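Local atomic coordinates of N-acetylglucosamine-6-phosphate deacetylase (Mycobacterium smegmatis, PDB entry 6FV4), a protein that probably removes the acetyl group from N-acetylglucosamine-6-phosphate, as a metal-dependent amidohydrolase of the NagA family. Residues Gly67-His72 with Ser101-Ala106; Thr71-Gly76 with Ala94-His99; Gly223-Asn228 with Glu253-Gly258; Ala283-Thr288 with Thr316-Thr321; Met290-Tyr295 with Ile302-Gly307. The protein carries 1 engineered substitution. All coordinates share one frame; numbering follows the deposited sequence. Where two conformers were deposited one is given.

Interaction 1: Gly67-His72 with Ser101-Ala106; sequences GFVDTH and STTLVA. With ZN (zinc ion), chain H.
V69 and T103 are flank neighbours on one face of the sheet, the face away from D70 and L104. The valine CG1, anti to the backbone N (chi1 -180°), reaches T103 CG2 at 3.9 Å; beta-branched residues suit such strand positions because they fill the space beside a neighbour without needing a long chain. On the other face F68 pairs with S101 and D70 with L104. A water clamps the polar groups there, 2.5 Å from D70 OD1, to which it donates, and 2.6 Å from S101 OG, while T282 also bonds the same carboxylate oxygen. The F68 ring leads away from the pairing strand toward F328 and helix 339-357, leaving its CB over S101.

The strands run parallel, as neighbours do in the TIM-like barrel of the amidohydrolases, and a beta bulge shifts the register between F68 and V69. There F68 O receives weak bonds from both T102 N and T103 N. Beyond the bulge the pairing is regular: D70 N donates to T103 O at 3.0 Å, and V105 N to D70 O at 2.9 Å. G67 has no side chain, which lets T102 OG1 come to 3.1 Å from G67 CA. V105 leans its CB on T71 O, a buried carbonyl without a polar partner. Past the corner H72 turns its NE2 onto the zinc ion at 2.1 Å, its ND1 held by E253.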
# COMPACT_ATOMS: atom_id res chain seq x y z
N GLY B 67 3.51 -23.60 -15.73
CA GLY B 67 4.94 -23.35 -15.61
C GLY B 67 5.21 -21.94 -15.12
O GLY B 67 4.46 -21.00 -15.42
N PHE B 68 6.27 -21.79 -14.31
CA PHE B 68 6.65 -20.47 -13.84
C PHE B 68 7.23 -19.65 -15.00
O PHE B 68 7.89 -20.18 -15.89
CB PHE B 68 7.66 -20.57 -12.70
CG PHE B 68 7.17 -21.35 -11.50
CD1 PHE B 68 7.98 -22.31 -10.90
CD2 PHE B 68 5.91 -21.12 -10.95
CE1 PHE B 68 7.56 -23.03 -9.79
CE2 PHE B 68 5.48 -21.86 -9.82
CZ PHE B 68 6.31 -22.81 -9.26
N VAL B 69 6.95 -18.34 -14.97
CA VAL B 69 7.36 -17.38 -15.99
C VAL B 69 8.25 -16.36 -15.30
O VAL B 69 7.76 -15.41 -14.68
CB VAL B 69 6.15 -16.70 -16.65
CG1 VAL B 69 6.62 -15.70 -17.72
CG2 VAL B 69 5.20 -17.74 -17.23
N ASP B 70 9.57 -16.56 -15.38
CA ASP B 70 10.53 -15.66 -14.74
C ASP B 70 10.97 -14.60 -15.74
O ASP B 70 11.67 -14.91 -16.71
CB ASP B 70 11.73 -16.45 -14.21
CG ASP B 70 12.58 -15.64 -13.24
OD1 ASP B 70 13.56 -16.22 -12.70
OD2 ASP B 70 12.28 -14.45 -13.01
N THR B 71 10.54 -13.37 -15.52
CA THR B 71 10.74 -12.30 -16.49
C THR B 71 11.93 -11.41 -16.16
O THR B 71 12.11 -10.37 -16.80
CB THR B 71 9.48 -11.45 -16.63
OG1 THR B 71 9.09 -10.93 -15.35
CG2 THR B 71 8.34 -12.30 -17.20
N HIS B 72 12.75 -11.77 -15.19
CA HIS B 72 13.88 -10.91 -14.83
C HIS B 72 14.86 -11.80 -14.06
O HIS B 72 14.66 -12.06 -12.87
CB HIS B 72 13.40 -9.72 -14.00
CG HIS B 72 14.50 -8.81 -13.51
ND1 HIS B 72 14.25 -7.54 -13.05
CD2 HIS B 72 15.83 -9.00 -13.39
CE1 HIS B 72 15.38 -6.98 -12.67
NE2 HIS B 72 16.36 -7.84 -12.88
N SER B 101 10.77 -23.04 -14.02
CA SER B 101 10.66 -21.87 -14.87
C SER B 101 10.67 -22.35 -16.31
O SER B 101 11.73 -22.62 -16.87
CB SER B 101 11.79 -20.88 -14.62
OG SER B 101 11.74 -20.37 -13.31
N THR B 102 9.49 -22.47 -16.91
CA THR B 102 9.38 -22.92 -18.30
C THR B 102 9.44 -21.78 -19.31
O THR B 102 9.51 -22.05 -20.51
CB THR B 102 8.08 -23.70 -18.49
OG1 THR B 102 6.98 -22.96 -17.96
CG2 THR B 102 8.16 -25.05 -17.76
N THR B 103 9.40 -20.53 -18.85
CA THR B 103 9.59 -19.36 -19.68
C THR B 103 10.55 -18.43 -18.95
O THR B 103 10.38 -18.19 -17.75
CB THR B 103 8.26 -18.64 -19.94
OG1 THR B 103 7.41 -19.49 -20.72
CG2 THR B 103 8.51 -17.32 -20.69
N LEU B 104 11.53 -17.88 -19.67
CA LEU B 104 12.57 -17.06 -19.08
C LEU B 104 12.81 -15.82 -19.91
O LEU B 104 12.95 -15.92 -21.14
CB LEU B 104 13.90 -17.82 -18.98
CG LEU B 104 13.86 -19.19 -18.31
CD1 LEU B 104 14.98 -20.08 -18.81
CD2 LEU B 104 13.93 -19.02 -16.82
N VAL B 105 12.95 -14.68 -19.26
CA VAL B 105 13.43 -13.48 -19.94
C VAL B 105 14.81 -13.14 -19.38
O VAL B 105 14.96 -12.85 -18.19
CB VAL B 105 12.44 -12.32 -19.83
CG1 VAL B 105 13.02 -11.05 -20.47
CG2 VAL B 105 11.15 -12.70 -20.54
N ALA B 106 15.82 -13.22 -20.24
CA ALA B 106 17.20 -13.09 -19.80
C ALA B 106 17.56 -11.61 -19.73
O ALA B 106 17.33 -10.87 -20.68
CB ALA B 106 18.14 -13.83 -20.74
ZN ZN H . 18.40 -7.56 -12.35
O HOH W 1 13.66 -18.68 -12.84

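Interaction 2: Thr71-Gly76 with Ala94-His99; sequences THLHGG and ALHRAH. With ZN (zinc ion), chain H.
L73 presses its CD1 methyl onto the imidazole of H96, and this CH-pi contact is the apolar half of the interaction. The methyl stands 3.6 Å from the ring centroid, only 13° off the normal, so it sits nearly over the middle of the face. Leucine and histidine meet head-on, one from the strand and one from helix 86-98. L73 CG lies between its own backbone N and carbonyl carbon (chi1 67°), a rotamer that brings the branch across to the helix. The other face of the imidazole is covered, nearer the rim, by CD2 of L95, its neighbour on the helix.

The polar half is a single hydrogen bond. H96 NE2 donates to G75 O at 2.7 Å, with the carbonyl oxygen close to the ring plane and the donor well above the carbonyl plane. Histidine suits this buried place because one flat group can offer a face to a methyl and an N-H at its edge.

Packing of the G76 backbone against the helix side chains completes the contact. G76 CA lies 4.0 Å from H96 NE2 and 4.2 Å from L95 CD2, a fit that leaves no room for a side chain directed at the helix.

The same strand carries metal ligands: H72 NE2 and H74 NE2 each bind the zinc ion at 2.1 Å, and E138 is a further ligand. L73, between them, faces the helix instead. This is the HxH motif at the end of the first barrel strand, a signature of the amidohydrolase metal centre.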
# COMPACT_ATOMS: atom_id res chain seq x y z
N THR B 71 10.54 -13.37 -15.52
CA THR B 71 10.74 -12.30 -16.49
C THR B 71 11.93 -11.41 -16.16
O THR B 71 12.11 -10.37 -16.80
CB THR B 71 9.48 -11.45 -16.63
OG1 THR B 71 9.09 -10.93 -15.35
CG2 THR B 71 8.34 -12.30 -17.20
N HIS B 72 12.75 -11.77 -15.19
CA HIS B 72 13.88 -10.91 -14.83
C HIS B 72 14.86 -11.80 -14.06
O HIS B 72 14.66 -12.06 -12.87
CB HIS B 72 13.40 -9.72 -14.00
CG HIS B 72 14.50 -8.81 -13.51
ND1 HIS B 72 14.25 -7.54 -13.05
CD2 HIS B 72 15.83 -9.00 -13.39
CE1 HIS B 72 15.38 -6.98 -12.67
NE2 HIS B 72 16.36 -7.84 -12.88
N LEU B 73 15.91 -12.25 -14.75
CA LEU B 73 16.96 -13.03 -14.11
C LEU B 73 18.22 -12.92 -14.95
O LEU B 73 18.17 -12.67 -16.16
CB LEU B 73 16.58 -14.50 -13.94
CG LEU B 73 16.41 -15.34 -15.19
CD1 LEU B 73 16.61 -16.82 -14.83
CD2 LEU B 73 15.04 -15.11 -15.79
N HIS B 74 19.36 -13.14 -14.28
CA HIS B 74 20.67 -12.91 -14.88
C HIS B 74 21.44 -14.18 -15.15
O HIS B 74 22.35 -14.17 -15.98
CB HIS B 74 21.50 -11.99 -13.97
CG HIS B 74 20.90 -10.63 -13.82
ND1 HIS B 74 21.12 -9.62 -14.73
CD2 HIS B 74 20.04 -10.13 -12.90
CE1 HIS B 74 20.44 -8.55 -14.36
NE2 HIS B 74 19.79 -8.83 -13.25
N GLY B 75 21.08 -15.28 -14.50
CA GLY B 75 21.74 -16.53 -14.79
C GLY B 75 21.41 -17.56 -13.74
O GLY B 75 20.39 -17.47 -13.06
N GLY B 76 22.30 -18.53 -13.61
CA GLY B 76 22.14 -19.60 -12.65
C GLY B 76 22.96 -20.81 -13.04
O GLY B 76 23.43 -20.95 -14.17
N ALA B 94 19.09 -24.67 -17.90
CA ALA B 94 18.88 -26.01 -17.34
C ALA B 94 18.58 -25.94 -15.85
O ALA B 94 17.78 -26.72 -15.33
CB ALA B 94 20.10 -26.89 -17.60
N LEU B 95 19.22 -25.00 -15.14
CA LEU B 95 19.01 -24.89 -13.70
C LEU B 95 17.60 -24.42 -13.39
O LEU B 95 16.87 -25.06 -12.62
CB LEU B 95 20.02 -23.93 -13.07
CG LEU B 95 19.56 -23.93 -11.62
CD1 LEU B 95 20.28 -25.00 -10.84
CD2 LEU B 95 19.61 -22.55 -10.97
N HIS B 96 17.20 -23.29 -13.97
CA HIS B 96 15.89 -22.73 -13.66
C HIS B 96 14.77 -23.60 -14.21
O HIS B 96 13.72 -23.72 -13.57
CB HIS B 96 15.80 -21.32 -14.20
CG HIS B 96 16.65 -20.37 -13.43
ND1 HIS B 96 16.23 -19.82 -12.23
CD2 HIS B 96 17.91 -19.91 -13.64
CE1 HIS B 96 17.19 -19.05 -11.75
NE2 HIS B 96 18.22 -19.08 -12.59
N ARG B 97 14.96 -24.21 -15.39
CA ARG B 97 13.95 -25.12 -15.93
C ARG B 97 13.66 -26.27 -14.97
O ARG B 97 12.50 -26.67 -14.81
CB ARG B 97 14.41 -25.67 -17.29
CG ARG B 97 13.31 -25.79 -18.35
CD ARG B 97 13.89 -25.92 -19.77
NE ARG B 97 13.75 -24.70 -20.57
CZ ARG B 97 14.16 -24.58 -21.83
NH1 ARG B 97 14.73 -25.60 -22.45
NH2 ARG B 97 14.00 -23.43 -22.48
N ALA B 98 14.70 -26.81 -14.34
CA ALA B 98 14.53 -27.92 -13.41
C ALA B 98 13.78 -27.51 -12.16
O ALA B 98 13.25 -28.38 -11.45
CB ALA B 98 15.90 -28.50 -13.03
N HIS B 99 13.72 -26.22 -11.86
CA HIS B 99 12.95 -25.71 -10.74
C HIS B 99 11.62 -25.10 -11.17
O HIS B 99 10.99 -24.42 -10.36
CB HIS B 99 13.77 -24.71 -9.96
CG HIS B 99 14.96 -25.33 -9.31
ND1 HIS B 99 14.92 -25.83 -8.02
CD2 HIS B 99 16.21 -25.57 -9.77
CE1 HIS B 99 16.10 -26.33 -7.72
NE2 HIS B 99 16.90 -26.19 -8.76
ZN ZN H . 18.40 -7.56 -12.35

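Interaction 3: Gly223-Asn228 with Glu253-Gly258; sequences GTHLFN and EMIVDG. With CD (cadmium ion), chain J.
I255 runs along H225, its CD1 3.7 Å from H225 CB, while the imidazole carries its NE2 to the cadmium ion at 2.5 Å. A chi1 of 50° places H225 CG between backbone N and carbonyl carbon and tucks the ring between its neighbours: T224 CG2 lies over the centre of one face and N228 CB near the rim of the other, which would restrict rotation of the imidazole. H225 N donates to E253 OE1 at 3.1 Å, meeting the oxygen on its anti side and out of the carboxylate plane.

Glutamate suits this spot because its extended chain brings OE1 to both H225 N and H72 ND1, linking the two metal sites. A water joins OE2 to T224 OG1, which also bonds T178 OG1. Further out, L226 N donates to E253 O at 2.9 Å, holding the type II turn of H225 to N228; E253 N to G223 O continues the strand pairing just before it. A second water joins L226 O, N228 OD1 and I255 N, while N228 ND2 bonds H260 O.

H204, H150 and E138 complete the protein ligands of the cadmium ion. Histidines at the C-terminal ends of barrel strands are typical of the binuclear metal centre of amidohydrolases.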
# COMPACT_ATOMS: atom_id res chain seq x y z
N GLY B 223 7.19 -2.03 -13.12
CA GLY B 223 8.16 -1.59 -12.14
C GLY B 223 9.21 -2.67 -11.91
O GLY B 223 8.88 -3.79 -11.51
N THR B 224 10.48 -2.34 -12.23
CA THR B 224 11.60 -3.26 -12.01
C THR B 224 11.91 -3.36 -10.52
O THR B 224 12.18 -2.35 -9.88
CB THR B 224 12.85 -2.78 -12.75
OG1 THR B 224 12.54 -2.56 -14.12
CG2 THR B 224 13.95 -3.81 -12.65
N HIS B 225 11.98 -4.61 -10.02
CA HIS B 225 12.02 -5.02 -8.62
C HIS B 225 11.72 -3.89 -7.63
O HIS B 225 12.63 -3.29 -7.04
CB HIS B 225 13.35 -5.71 -8.26
CG HIS B 225 14.58 -4.95 -8.67
ND1 HIS B 225 14.69 -3.58 -8.55
CD2 HIS B 225 15.76 -5.38 -9.16
CE1 HIS B 225 15.89 -3.20 -8.95
NE2 HIS B 225 16.56 -4.27 -9.30
N LEU B 226 10.42 -3.61 -7.48
CA LEU B 226 9.90 -2.58 -6.60
C LEU B 226 10.61 -2.57 -5.26
O LEU B 226 10.81 -3.62 -4.65
CB LEU B 226 8.40 -2.80 -6.38
CG LEU B 226 7.65 -1.54 -5.94
CD1 LEU B 226 7.39 -0.63 -7.10
CD2 LEU B 226 6.32 -1.91 -5.27
N PHE B 227 10.99 -1.36 -4.82
CA PHE B 227 11.68 -1.03 -3.57
C PHE B 227 13.19 -1.24 -3.65
O PHE B 227 13.94 -0.57 -2.94
CB PHE B 227 11.09 -1.79 -2.38
CG PHE B 227 9.77 -1.25 -1.90
CD1 PHE B 227 9.72 -0.13 -1.06
CD2 PHE B 227 8.58 -1.83 -2.31
CE1 PHE B 227 8.49 0.38 -0.62
CE2 PHE B 227 7.35 -1.32 -1.88
CZ PHE B 227 7.31 -0.21 -1.03
N ASN B 228 13.65 -2.17 -4.49
CA ASN B 228 15.09 -2.36 -4.64
C ASN B 228 15.64 -1.39 -5.67
O ASN B 228 15.03 -1.19 -6.73
CB ASN B 228 15.43 -3.80 -5.06
CG ASN B 228 15.00 -4.80 -4.03
OD1 ASN B 228 14.22 -5.72 -4.33
ND2 ASN B 228 15.48 -4.64 -2.81
N GLU B 253 7.14 -5.75 -10.33
CA GLU B 253 7.98 -6.89 -9.99
C GLU B 253 8.32 -6.83 -8.52
O GLU B 253 8.53 -5.75 -7.96
CB GLU B 253 9.31 -6.88 -10.78
CG GLU B 253 9.21 -7.05 -12.29
CD GLU B 253 10.59 -6.97 -12.96
OE1 GLU B 253 11.60 -6.71 -12.24
OE2 GLU B 253 10.67 -7.16 -14.20
N MET B 254 8.41 -7.99 -7.89
CA MET B 254 8.95 -8.02 -6.54
C MET B 254 9.80 -9.27 -6.40
O MET B 254 9.41 -10.36 -6.83
CB MET B 254 7.81 -7.99 -5.48
CG MET B 254 8.31 -7.88 -4.07
SD MET B 254 7.05 -7.32 -2.88
CE MET B 254 6.53 -5.76 -3.59
N ILE B 255 10.98 -9.11 -5.80
CA ILE B 255 11.82 -10.24 -5.44
C ILE B 255 11.40 -10.69 -4.04
O ILE B 255 11.74 -10.05 -3.04
CB ILE B 255 13.31 -9.90 -5.47
CG1 ILE B 255 13.73 -9.35 -6.83
CG2 ILE B 255 14.13 -11.13 -5.12
CD1 ILE B 255 15.07 -8.60 -6.80
N VAL B 256 10.67 -11.80 -3.97
CA VAL B 256 10.23 -12.35 -2.69
C VAL B 256 11.08 -13.56 -2.35
O VAL B 256 10.61 -14.71 -2.39
CB VAL B 256 8.74 -12.68 -2.73
CG1 VAL B 256 8.20 -12.94 -1.33
CG2 VAL B 256 7.98 -11.51 -3.35
N ASP B 257 12.36 -13.33 -2.05
CA ASP B 257 13.24 -14.36 -1.52
C ASP B 257 13.42 -14.26 -0.01
O ASP B 257 14.17 -15.05 0.56
CB ASP B 257 14.61 -14.32 -2.23
CG ASP B 257 15.33 -12.99 -2.03
OD1 ASP B 257 14.73 -12.08 -1.41
OD2 ASP B 257 16.49 -12.85 -2.50
N GLY B 258 12.73 -13.33 0.64
CA GLY B 258 12.89 -13.10 2.07
C GLY B 258 13.98 -12.12 2.43
O GLY B 258 14.05 -11.70 3.59
CD CD J . 18.72 -4.53 -10.46
O HOH W 2 11.87 -4.84 -15.23
O HOH W 3 11.64 -6.36 -5.28
O HOH W 4 19.68 -4.49 -8.05

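Interaction 4: Ala283-Thr288 with Thr316-Thr321; sequences AAMAAT and TIAGST. Engineered in segment 283-288: A283 (natural residue Asp).
M285 N donates to S320 O at 3.0 Å in a nearly straight bond (163°), the one direct hydrogen bond between the two loops and the middle of their tight part. Around it the packing is close. T288 brings OG1 to 3.2 Å from T321 CA, yet its hydroxyl proton goes to its own loop: OG1 donates to M285 O at 2.7 Å, and T288 N bonds the same oxygen, closing the type I turn from M285 to T288. Threonine suits this turn end because the hydroxyl doubles the grip while the methyl, anti to the backbone N (chi1 -56° for OG1), packs against the T321 carbonyl. The T321 hydroxyl is engaged by G307 O.

Both loops belong to the mouth of the amidohydrolase barrel: the later one leads into helix 324-334, and the earlier one follows strand 278-281. A283 is an engineered replacement of the natural aspartate, at the position predicted to be the proton donor or acceptor and where the natural aspartate is a metal ligand in other structures of this protein.

Toward A283 and A318 the contact loosens. A water links the two loops, donating to A283 O at 2.8 Å and accepting from S320 N at 2.7 Å. The partly exposed M285 was modelled in two conformers; in one of them its SD lies beside T321 CG2 and its CE approaches A318 CB, contacts that may not persist. An unbranched, flexible chain can bend to follow the A318 loop. A318 and G319, together with the exposed I317, are predicted to bind substrate, while S320 turns its OG to T282 O.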
# COMPACT_ATOMS: atom_id res chain seq x y z
N ALA B 283 15.38 -12.32 -10.12
CA ALA B 283 16.62 -11.59 -10.37
C ALA B 283 17.83 -12.49 -10.11
O ALA B 283 18.87 -12.02 -9.66
CB ALA B 283 16.69 -10.30 -9.54
N ALA B 284 17.69 -13.78 -10.40
CA ALA B 284 18.71 -14.75 -10.02
C ALA B 284 20.05 -14.47 -10.69
O ALA B 284 20.11 -14.18 -11.88
CB ALA B 284 18.25 -16.16 -10.40
N MET B 285 21.13 -14.56 -9.91
CA MET B 285 22.45 -14.41 -10.50
C MET B 285 23.08 -15.78 -10.71
O MET B 285 22.52 -16.82 -10.37
CB MET B 285 23.35 -13.49 -9.66
CG MET B 285 23.49 -13.84 -8.20
SD MET B 285 24.80 -15.02 -7.82
CE MET B 285 26.22 -14.28 -8.63
N ALA B 286 24.26 -15.77 -11.37
CA ALA B 286 24.83 -17.00 -11.90
C ALA B 286 25.12 -18.06 -10.85
O ALA B 286 25.20 -19.24 -11.20
CB ALA B 286 26.10 -16.69 -12.70
N ALA B 287 25.26 -17.69 -9.57
CA ALA B 287 25.54 -18.70 -8.56
C ALA B 287 24.30 -19.44 -8.08
O ALA B 287 24.42 -20.39 -7.31
CB ALA B 287 26.24 -18.08 -7.35
N THR B 288 23.11 -19.02 -8.52
CA THR B 288 21.88 -19.69 -8.13
C THR B 288 21.94 -21.18 -8.42
O THR B 288 22.28 -21.60 -9.53
CB THR B 288 20.70 -19.06 -8.88
OG1 THR B 288 20.69 -17.65 -8.63
CG2 THR B 288 19.37 -19.68 -8.42
N THR B 316 30.06 -9.09 1.24
CA THR B 316 29.05 -8.43 0.43
C THR B 316 28.28 -9.44 -0.42
O THR B 316 28.88 -10.19 -1.20
CB THR B 316 29.69 -7.36 -0.45
OG1 THR B 316 30.87 -7.91 -1.06
CG2 THR B 316 30.08 -6.14 0.37
N ILE B 317 26.96 -9.44 -0.26
CA ILE B 317 26.10 -10.37 -0.98
C ILE B 317 26.05 -9.97 -2.45
O ILE B 317 25.84 -8.80 -2.80
CB ILE B 317 24.70 -10.38 -0.34
CG1 ILE B 317 24.82 -10.83 1.12
CG2 ILE B 317 23.76 -11.29 -1.11
CD1 ILE B 317 23.50 -11.10 1.80
N ALA B 318 26.25 -10.96 -3.34
CA ALA B 318 26.37 -10.71 -4.77
C ALA B 318 25.04 -10.79 -5.51
O ALA B 318 25.04 -10.93 -6.74
CB ALA B 318 27.37 -11.69 -5.38
N GLY B 319 23.92 -10.72 -4.81
CA GLY B 319 22.61 -10.67 -5.42
C GLY B 319 21.75 -11.87 -5.06
O GLY B 319 22.12 -12.72 -4.24
N SER B 320 20.58 -11.93 -5.70
CA SER B 320 19.64 -13.01 -5.44
C SER B 320 20.17 -14.36 -5.90
O SER B 320 20.77 -14.48 -6.97
CB SER B 320 18.32 -12.72 -6.18
OG SER B 320 17.52 -13.88 -6.11
N THR B 321 19.92 -15.39 -5.10
CA THR B 321 20.13 -16.76 -5.56
C THR B 321 18.82 -17.53 -5.50
O THR B 321 18.78 -18.72 -5.20
CB THR B 321 21.22 -17.50 -4.77
OG1 THR B 321 21.06 -17.30 -3.37
CG2 THR B 321 22.61 -17.02 -5.18
O HOH W 5 20.04 -10.26 -7.78

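Interaction 5: Met290-Tyr295 with Ile302-Gly307; sequences MSDGVY and IDVVAG
The Y295 ring meets V304 CG2 at its edge, 4.2 Å from CD2, while M290 CE lies over one face, displaced toward the rim, and S291 O sits in the ring plane at the hydroxyl end. It belongs to a beta hairpin of strands 293-297 and 300-305, the edge strand and the central strand of a three-stranded antiparallel sheet whose other edge is 308-311. Y295 CG, anti to the carbonyl carbon (chi1 -60°), sets the ring beside V304. Tyrosine suits this place because its ring takes a methionine methyl on a face and a valine methyl at the edge while OH donates to S291 O at 2.8 Å; that bond comes from well above the carbonyl plane. The second flat group is the D292 carboxylate. OD2 accepts from A306 N at 3.0 Å in a straight bond (169°) on its syn side, and OD1 takes a weak one from G307 N. An aspartate is short enough to hold the two successive N-H groups where the second strand ends.

G293 with V304 and Y295 with I302 are hydrogen-bonded pairs, V294 with D303 a non-hydrogen-bonded one. V304 N donates to G293 O at 2.8 Å, and I302 N to Y295 O at 2.7 Å, each answered by a bond in the other direction. G293 leaves room for the tyrosine hydroxyl, which would crowd a side chain there.

The two faces differ. V304 and I302 turn inward, where A287 and A318 meet them; beta-branched aliphatics suit strand positions on the buried side of the sheet. On the outer face the exposed V294 crosses D303, its CG2 3.6 Å from D303 OD1.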
# COMPACT_ATOMS: atom_id res chain seq x y z
N MET B 290 23.94 -23.48 -7.15
CA MET B 290 25.23 -24.14 -7.03
C MET B 290 25.49 -24.56 -5.59
O MET B 290 25.04 -23.91 -4.64
CB MET B 290 26.36 -23.23 -7.50
CG MET B 290 26.20 -22.78 -8.94
SD MET B 290 27.61 -21.79 -9.43
CE MET B 290 28.71 -23.09 -9.96
N SER B 291 26.22 -25.66 -5.44
CA SER B 291 26.63 -26.13 -4.13
C SER B 291 27.60 -25.14 -3.49
O SER B 291 28.17 -24.27 -4.15
CB SER B 291 27.30 -27.50 -4.23
OG SER B 291 26.48 -28.43 -4.92
N ASP B 292 27.79 -25.31 -2.18
CA ASP B 292 28.76 -24.50 -1.47
C ASP B 292 30.14 -24.64 -2.10
O ASP B 292 30.54 -25.73 -2.52
CB ASP B 292 28.80 -24.89 0.01
CG ASP B 292 27.70 -24.24 0.82
OD1 ASP B 292 26.70 -23.79 0.21
OD2 ASP B 292 27.82 -24.15 2.06
N GLY B 293 30.85 -23.53 -2.18
CA GLY B 293 32.17 -23.53 -2.77
C GLY B 293 32.53 -22.16 -3.28
O GLY B 293 31.77 -21.20 -3.15
N VAL B 294 33.71 -22.08 -3.88
CA VAL B 294 34.21 -20.85 -4.48
C VAL B 294 34.26 -21.08 -5.98
O VAL B 294 34.64 -22.16 -6.45
CB VAL B 294 35.58 -20.45 -3.91
CG1 VAL B 294 36.06 -19.14 -4.54
CG2 VAL B 294 35.51 -20.32 -2.40
N TYR B 295 33.85 -20.06 -6.74
CA TYR B 295 33.61 -20.23 -8.16
C TYR B 295 34.04 -18.99 -8.91
O TYR B 295 33.87 -17.87 -8.43
CB TYR B 295 32.13 -20.51 -8.46
CG TYR B 295 31.57 -21.76 -7.82
CD1 TYR B 295 31.80 -23.01 -8.39
CD2 TYR B 295 30.81 -21.68 -6.65
CE1 TYR B 295 31.29 -24.16 -7.81
CE2 TYR B 295 30.29 -22.83 -6.07
CZ TYR B 295 30.54 -24.07 -6.65
OH TYR B 295 30.02 -25.22 -6.09
N ILE B 302 33.24 -15.97 -6.57
CA ILE B 302 32.05 -15.96 -5.72
C ILE B 302 32.15 -17.10 -4.72
O ILE B 302 32.40 -18.25 -5.12
CB ILE B 302 30.75 -16.07 -6.54
CG1 ILE B 302 30.64 -14.93 -7.55
CG2 ILE B 302 29.53 -16.13 -5.60
CD1 ILE B 302 30.40 -13.56 -6.94
N ASP B 303 31.92 -16.80 -3.45
CA ASP B 303 31.93 -17.78 -2.37
C ASP B 303 30.49 -18.05 -1.97
O ASP B 303 29.79 -17.15 -1.50
CB ASP B 303 32.74 -17.25 -1.18
CG ASP B 303 32.93 -18.29 -0.07
OD1 ASP B 303 32.68 -19.50 -0.28
OD2 ASP B 303 33.34 -17.88 1.04
N VAL B 304 30.04 -19.29 -2.15
CA VAL B 304 28.68 -19.70 -1.78
C VAL B 304 28.75 -20.41 -0.45
O VAL B 304 29.42 -21.45 -0.33
CB VAL B 304 28.05 -20.60 -2.85
CG1 VAL B 304 26.65 -21.05 -2.40
CG2 VAL B 304 27.98 -19.87 -4.19
N VAL B 305 28.06 -19.87 0.56
CA VAL B 305 28.00 -20.43 1.90
C VAL B 305 26.53 -20.55 2.29
O VAL B 305 25.82 -19.54 2.38
CB VAL B 305 28.75 -19.56 2.93
CG1 VAL B 305 28.49 -20.05 4.34
CG2 VAL B 305 30.25 -19.58 2.63
N ALA B 306 26.07 -21.79 2.53
CA ALA B 306 24.68 -22.07 2.85
C ALA B 306 23.74 -21.54 1.77
O ALA B 306 22.65 -21.07 2.07
CB ALA B 306 24.29 -21.51 4.22
N GLY B 307 24.17 -21.58 0.51
CA GLY B 307 23.37 -21.11 -0.60
C GLY B 307 23.34 -19.61 -0.81
O GLY B 307 22.65 -19.16 -1.74

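How the interactions relate
Interactions 1, 2 and 3 are buried, 1 between barrel strands, 2 between strand and helix, 3 at the metal end; interaction 4 is partly buried at the barrel mouth, and interaction 5 lies at the surface, about 24 Å from interaction 1 between centres. Interactions 1 and 2 use the same strand, 63-76, and share H72. That histidine also reaches interaction 3 through E253 and interaction 4 through the backbone of A283, so H72 connects four contacts. Interaction 5 is nested within the loop closed by interaction 4 and touches it at G307 and T321 and by packing of I302 on A318 and V304 on A287. Metal ligation gives way outward to loop bonds, bridging water and a regular antiparallel hairpin.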